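Local coordinates for protein endo-1,4-b-d-mannanase (Trichoderma reesei, PDB 1QNR) that probably hydrolyses internal beta-1,4-mannosidic linkages in mannan polysaccharides, as an endo-acting glycoside hydrolase of family 5, at residues Q69-K74 with G79-T84; Q143-V148 with S188-S193. All blocks are in the same frame, centred on the assembly; numbering follows the deposited sequence.

Contact 1: residues Q69-K74 with G79-T84; sequences QIWFQK and GSTINT
Asn83 lies across one face of the Trp71 indole. Its CB sits 3.6 Å from the centroid of the Trp71 six-membered ring, 6° off the ring normal, a CH-pi contact. CG is anti to the backbone N (chi1 -172°), which carries the amide across the indole at about a right angle, its plane 30° from that of the ring. Asn83 CG lies over the CE2-CZ2 side of the Trp71 ring. At the tip, Asn83 ND2 stands 3.3 Å from Trp71 CE2. Asn83 ND2 gives a bent hydrogen bond, 3.0 Å long, to Trp71 O. Asp87 OD1 also accepts from ND2, while OD1 takes the backbone N-H of Gly85.

The backbones pair as a small antiparallel beta hairpin. Phe72 O accepts from Asn83 N at 2.9 Å. Lys74 N donates to Thr81 O at 2.8 Å, and Thr81 N returns a bond to Lys74 O at 3.0 Å. Thr81 CG2 reaches Trp71 CH2 at 4.1 Å.

A serine in place of Trp71 would probably leave Asn83 CB without its aromatic cover and open a gap beside Thr81. The hairpin is thus pinned by backbone bonds, and one asparagine uses both its aliphatic and its amide part against the tryptophan.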
loop_
_atom_site.group_PDB
_atom_site.type_symbol
_atom_site.label_atom_id
_atom_site.label_comp_id
_atom_site.label_asym_id
_atom_site.label_seq_id
_atom_site.Cartn_x
_atom_site.Cartn_y
_atom_site.Cartn_z
ATOM N N GLN A 69 3.486 -21.041 12.591
ATOM C CA GLN A 69 3.406 -20.212 11.393
ATOM C C GLN A 69 2.378 -19.069 11.553
ATOM O O GLN A 69 1.352 -19.325 12.220
ATOM C CB GLN A 69 3.004 -21.115 10.214
ATOM C CG GLN A 69 4.095 -22.180 9.980
ATOM C CD GLN A 69 5.265 -21.450 9.373
ATOM O OE1 GLN A 69 5.058 -20.637 8.472
ATOM N NE2 GLN A 69 6.458 -21.671 9.884
ATOM N N ILE A 70 2.657 -17.922 10.998
ATOM C CA ILE A 70 1.727 -16.775 11.138
ATOM C C ILE A 70 0.542 -16.923 10.175
ATOM O O ILE A 70 0.692 -17.320 8.994
ATOM C CB ILE A 70 2.504 -15.482 10.794
ATOM C CG1 ILE A 70 3.712 -15.286 11.738
ATOM C CG2 ILE A 70 1.596 -14.243 10.871
ATOM C CD1 ILE A 70 3.368 -15.463 13.174
ATOM N N TRP A 71 -0.640 -16.567 10.686
ATOM C CA TRP A 71 -1.859 -16.433 9.882
ATOM C C TRP A 71 -2.797 -15.416 10.522
ATOM O O TRP A 71 -2.868 -15.429 11.775
ATOM C CB TRP A 71 -2.564 -17.816 9.661
ATOM C CG TRP A 71 -3.029 -18.505 10.913
ATOM C CD1 TRP A 71 -2.213 -19.154 11.814
ATOM C CD2 TRP A 71 -4.372 -18.649 11.402
ATOM N NE1 TRP A 71 -2.998 -19.702 12.812
ATOM C CE2 TRP A 71 -4.326 -19.389 12.616
ATOM C CE3 TRP A 71 -5.631 -18.164 10.949
ATOM C CZ2 TRP A 71 -5.490 -19.674 13.321
ATOM C CZ3 TRP A 71 -6.804 -18.450 11.664
ATOM C CH2 TRP A 71 -6.713 -19.212 12.844
ATOM N N PHE A 72 -3.454 -14.521 9.716
ATOM C CA PHE A 72 -4.353 -13.542 10.344
ATOM C C PHE A 72 -5.819 -14.010 10.193
ATOM O O PHE A 72 -6.630 -13.619 11.057
ATOM C CB PHE A 72 -4.171 -12.164 9.727
ATOM C CG PHE A 72 -2.792 -11.487 9.954
ATOM C CD1 PHE A 72 -1.887 -11.959 10.910
ATOM C CD2 PHE A 72 -2.449 -10.361 9.214
ATOM C CE1 PHE A 72 -0.645 -11.302 11.076
ATOM C CE2 PHE A 72 -1.222 -9.698 9.371
ATOM C CZ PHE A 72 -0.338 -10.194 10.323
ATOM N N GLN A 73 -6.198 -14.742 9.153
ATOM C CA GLN A 73 -7.616 -15.139 8.974
ATOM C C GLN A 73 -7.681 -16.467 8.207
ATOM O O GLN A 73 -6.948 -16.619 7.193
ATOM C CB GLN A 73 -8.313 -13.985 8.182
ATOM C CG GLN A 73 -9.809 -14.299 7.905
ATOM C CD GLN A 73 -10.548 -13.162 7.269
ATOM O OE1 GLN A 73 -11.680 -12.766 7.630
ATOM N NE2 GLN A 73 -10.007 -12.527 6.174
ATOM N N LYS A 74 -8.593 -17.368 8.675
ATOM C CA LYS A 74 -8.854 -18.638 7.961
ATOM C C LYS A 74 -10.254 -18.509 7.362
ATOM O O LYS A 74 -11.229 -18.219 8.081
ATOM C CB LYS A 74 -8.790 -19.799 8.970
ATOM C CG LYS A 74 -9.271 -21.096 8.246
ATOM C CD LYS A 74 -9.222 -22.330 9.158
ATOM C CE LYS A 74 -9.990 -23.467 8.462
ATOM N NZ LYS A 74 -10.225 -24.640 9.381
ATOM N N GLY A 79 -17.585 -21.486 8.431
ATOM C CA GLY A 79 -17.263 -20.583 9.532
ATOM C C GLY A 79 -15.771 -20.201 9.486
ATOM O O GLY A 79 -14.879 -21.011 9.625
ATOM N N SER A 80 -15.593 -18.895 9.389
ATOM C CA SER A 80 -14.212 -18.368 9.245
ATOM C C SER A 80 -13.721 -17.947 10.625
ATOM O O SER A 80 -14.541 -17.674 11.513
ATOM C CB SER A 80 -14.245 -17.178 8.281
ATOM O OG SER A 80 -14.592 -17.659 6.970
ATOM N N THR A 81 -12.390 -17.871 10.783
ATOM C CA THR A 81 -11.824 -17.496 12.062
ATOM C C THR A 81 -10.780 -16.341 11.860
ATOM O O THR A 81 -9.916 -16.470 10.993
ATOM C CB THR A 81 -11.032 -18.709 12.619
ATOM O OG1 THR A 81 -11.957 -19.831 12.821
ATOM C CG2 THR A 81 -10.544 -18.311 14.033
ATOM N N ILE A 82 -10.833 -15.344 12.709
ATOM C CA ILE A 82 -9.846 -14.222 12.689
ATOM C C ILE A 82 -8.891 -14.495 13.838
ATOM O O ILE A 82 -9.338 -14.648 14.996
ATOM C CB ILE A 82 -10.521 -12.827 12.763
ATOM C CG1 ILE A 82 -11.359 -12.601 11.497
ATOM C CG2 ILE A 82 -9.427 -11.709 12.922
ATOM C CD1 ILE A 82 -12.298 -11.426 11.530
ATOM N N ASN A 83 -7.576 -14.625 13.589
ATOM C CA ASN A 83 -6.594 -14.969 14.614
ATOM C C ASN A 83 -5.988 -13.781 15.352
ATOM O O ASN A 83 -5.213 -13.019 14.759
ATOM C CB ASN A 83 -5.454 -15.788 13.939
ATOM C CG ASN A 83 -4.465 -16.383 14.935
ATOM O OD1 ASN A 83 -4.732 -16.387 16.168
ATOM N ND2 ASN A 83 -3.323 -16.824 14.422
ATOM N N THR A 84 -6.382 -13.646 16.622
ATOM C CA THR A 84 -5.845 -12.589 17.473
ATOM C C THR A 84 -4.824 -13.107 18.458
ATOM O O THR A 84 -4.393 -12.371 19.362
ATOM C CB THR A 84 -6.945 -11.808 18.243
ATOM O OG1 THR A 84 -7.588 -12.744 19.138
ATOM C CG2 THR A 84 -7.967 -11.225 17.267
#

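Contact 2: residues Q143-V148 with S188-S193; sequences QYRKYV and SQYVKS
Two surface helices of the family 5 TIM barrel, 138-155 and 178-194, pack side by side. They follow successive parallel strands of the barrel wall, with strand 161-165 between them in the chain. The short segments run 33° apart in direction, with their axes 11.2 Å from each other at closest approach.

Tyr190 makes the largest share of the contact. Its CG is anti to the backbone N (chi1 178°), and this sends the ring across to Arg145. There CE2 meets the Arg145 side chain at CB, 3.7 Å away. The same CE2 lies 3.6 Å from Arg145 O, which sits at the ring edge, near its plane. In the conformer given here (a second is modelled), the Arg145 chain extends from CG to NE and brings the guanidinium back to the root of the tyrosine. In this copy Tyr190 CB lies over one guanidinium face, 3.8 Å from NH2 of Arg145, and the two flat groups are 19° apart. NH1 of Arg145 is there hydrogen-bonded to Ser186 OG.

Deeper in, Val148 CG1 touches Val191 CG2 at 4.0 Å, the two side chains crossing at about a right angle. Val148 CG1 also approaches Tyr190 CE2 obliquely, at 4.3 Å. Below this layer Val191 rests on Val200 of strand 199-201.

The helices therefore meet through van der Waals packing, with buried valines on the barrel side and a partly exposed arginine and tyrosine outside. The arginine CB packs against CE2 at the rim of the ring, while its charged tip, at least in one conformer, keeps Ser186 as a polar partner.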
loop_
_atom_site.group_PDB
_atom_site.type_symbol
_atom_site.label_atom_id
_atom_site.label_comp_id
_atom_site.label_asym_id
_atom_site.label_seq_id
_atom_site.Cartn_x
_atom_site.Cartn_y
_atom_site.Cartn_z
ATOM N N GLN A 143 -17.627 -11.450 5.217
ATOM C CA GLN A 143 -16.396 -11.798 5.936
ATOM C C GLN A 143 -15.294 -10.768 5.747
ATOM O O GLN A 143 -14.634 -10.421 6.776
ATOM C CB GLN A 143 -15.918 -13.231 5.565
ATOM C CG GLN A 143 -14.782 -13.709 6.451
ATOM C CD GLN A 143 -15.111 -13.834 7.921
ATOM O OE1 GLN A 143 -16.258 -14.177 8.290
ATOM N NE2 GLN A 143 -14.168 -13.590 8.847
ATOM N N TYR A 144 -15.085 -10.221 4.560
ATOM C CA TYR A 144 -14.094 -9.133 4.343
ATOM C C TYR A 144 -14.402 -7.971 5.287
ATOM O O TYR A 144 -13.454 -7.397 5.908
ATOM C CB TYR A 144 -14.092 -8.698 2.874
ATOM C CG TYR A 144 -13.334 -7.421 2.552
ATOM C CD1 TYR A 144 -11.919 -7.378 2.500
ATOM C CD2 TYR A 144 -14.040 -6.256 2.218
ATOM C CE1 TYR A 144 -11.256 -6.178 2.213
ATOM C CE2 TYR A 144 -13.375 -5.062 1.884
ATOM C CZ TYR A 144 -11.975 -5.034 1.923
ATOM O OH TYR A 144 -11.385 -3.805 1.587
ATOM N N ARG A 145 -15.685 -7.558 5.382
ATOM C CA ARG A 145 -15.980 -6.423 6.286
ATOM C C ARG A 145 -15.799 -6.800 7.766
ATOM O O ARG A 145 -15.383 -5.927 8.579
ATOM C CB ARG A 145 -17.424 -5.862 6.065
ATOM C CG ARG A 145 -17.591 -5.339 4.622
ATOM C CD ARG A 145 -19.042 -4.783 4.511
ATOM N NE ARG A 145 -19.081 -3.878 3.395
ATOM C CZ ARG A 145 -19.700 -2.737 3.216
ATOM N NH1 ARG A 145 -19.492 -2.241 1.986
ATOM N NH2 ARG A 145 -20.468 -2.133 4.179
ATOM N N LYS A 146 -16.027 -8.061 8.142
ATOM C CA LYS A 146 -15.745 -8.470 9.536
ATOM C C LYS A 146 -14.235 -8.381 9.779
ATOM O O LYS A 146 -13.806 -7.943 10.874
ATOM C CB LYS A 146 -16.211 -9.919 9.789
ATOM C CG LYS A 146 -17.699 -10.122 9.977
ATOM C CD LYS A 146 -17.989 -11.595 10.369
ATOM C CE LYS A 146 -17.503 -11.918 11.749
ATOM N NZ LYS A 146 -18.224 -13.073 12.386
ATOM N N TYR A 147 -13.407 -8.720 8.777
ATOM C CA TYR A 147 -11.925 -8.592 8.961
ATOM C C TYR A 147 -11.481 -7.152 8.979
ATOM O O TYR A 147 -10.686 -6.780 9.870
ATOM C CB TYR A 147 -11.230 -9.386 7.764
ATOM C CG TYR A 147 -9.722 -9.372 7.990
ATOM C CD1 TYR A 147 -9.187 -10.135 9.056
ATOM C CD2 TYR A 147 -8.874 -8.605 7.201
ATOM C CE1 TYR A 147 -7.828 -10.099 9.336
ATOM C CE2 TYR A 147 -7.495 -8.572 7.481
ATOM C CZ TYR A 147 -7.019 -9.262 8.562
ATOM O OH TYR A 147 -5.626 -9.215 8.871
ATOM N N VAL A 148 -12.004 -6.283 8.136
ATOM C CA VAL A 148 -11.768 -4.829 8.217
ATOM C C VAL A 148 -12.074 -4.344 9.638
ATOM O O VAL A 148 -11.284 -3.551 10.222
ATOM C CB VAL A 148 -12.597 -4.071 7.151
ATOM C CG1 VAL A 148 -12.534 -2.554 7.367
ATOM C CG2 VAL A 148 -12.128 -4.392 5.728
ATOM N N SER A 188 -15.286 2.246 1.583
ATOM C CA SER A 188 -14.620 3.423 2.252
ATOM C C SER A 188 -15.613 4.106 3.183
ATOM O O SER A 188 -15.193 4.611 4.212
ATOM C CB SER A 188 -14.007 4.382 1.234
ATOM O OG SER A 188 -14.986 4.922 0.274
ATOM N N GLN A 189 -16.905 4.228 2.820
ATOM C CA GLN A 189 -17.902 4.724 3.795
ATOM C C GLN A 189 -17.933 3.864 5.037
ATOM O O GLN A 189 -18.002 4.417 6.190
ATOM C CB GLN A 189 -19.339 4.768 3.172
ATOM C CG GLN A 189 -19.555 5.856 2.149
ATOM C CD GLN A 189 -20.923 5.728 1.454
ATOM O OE1 GLN A 189 -21.801 4.969 1.916
ATOM N NE2 GLN A 189 -21.088 6.496 0.407
ATOM N N TYR A 190 -17.839 2.530 4.933
ATOM C CA TYR A 190 -17.806 1.660 6.130
ATOM C C TYR A 190 -16.582 1.923 6.968
ATOM O O TYR A 190 -16.668 2.030 8.227
ATOM C CB TYR A 190 -17.872 0.185 5.662
ATOM C CG TYR A 190 -17.801 -0.827 6.794
ATOM C CD1 TYR A 190 -18.788 -0.787 7.794
ATOM C CD2 TYR A 190 -16.812 -1.794 6.950
ATOM C CE1 TYR A 190 -18.795 -1.638 8.918
ATOM C CE2 TYR A 190 -16.802 -2.711 7.999
ATOM C CZ TYR A 190 -17.775 -2.570 8.980
ATOM O OH TYR A 190 -17.728 -3.456 10.081
ATOM N N VAL A 191 -15.399 2.052 6.362
ATOM C CA VAL A 191 -14.182 2.338 7.157
ATOM C C VAL A 191 -14.333 3.667 7.892
ATOM O O VAL A 191 -14.011 3.738 9.117
ATOM C CB VAL A 191 -12.907 2.389 6.254
ATOM C CG1 VAL A 191 -11.637 2.746 7.067
ATOM C CG2 VAL A 191 -12.670 1.021 5.593
ATOM N N LYS A 192 -14.863 4.702 7.238
ATOM C CA LYS A 192 -15.072 6.005 7.911
ATOM C C LYS A 192 -16.063 5.894 9.069
ATOM O O LYS A 192 -15.971 6.667 10.075
ATOM C CB LYS A 192 -15.504 7.095 6.915
ATOM C CG LYS A 192 -14.397 7.434 5.885
ATOM C CD LYS A 192 -13.249 8.220 6.512
ATOM C CE LYS A 192 -12.439 8.936 5.407
ATOM N NZ LYS A 192 -11.242 9.674 5.920
ATOM N N SER A 193 -17.009 4.938 9.006
ATOM C CA SER A 193 -17.984 4.742 10.114
ATOM C C SER A 193 -17.356 4.078 11.323
ATOM O O SER A 193 -17.928 4.128 12.442
ATOM C CB SER A 193 -19.182 3.865 9.633
ATOM O OG SER A 193 -18.951 2.440 9.621
#

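Both contacts lie away from the centre of the chain and are partly buried, and helix 138-155, one partner of contact 2, also underlies contact 1. In contact 2 it packs against a neighbouring barrel helix, while contact 1 rests on it from the hairpin. Gln73 OE1 probably accepts a hydrogen bond from Gln143 NE2 at 2.9 Å, and Phe72 CD2 packs on Tyr147 OH at 3.4 Å. The chemistry differs accordingly. Contact 1, an excursion from the barrel, is held largely by backbone pairing and an amide on an indole. Contact 2, between regular helices whose backbone bonds are internal, relies on side-chain packing and buries about half as much surface, 214 against 407 Å².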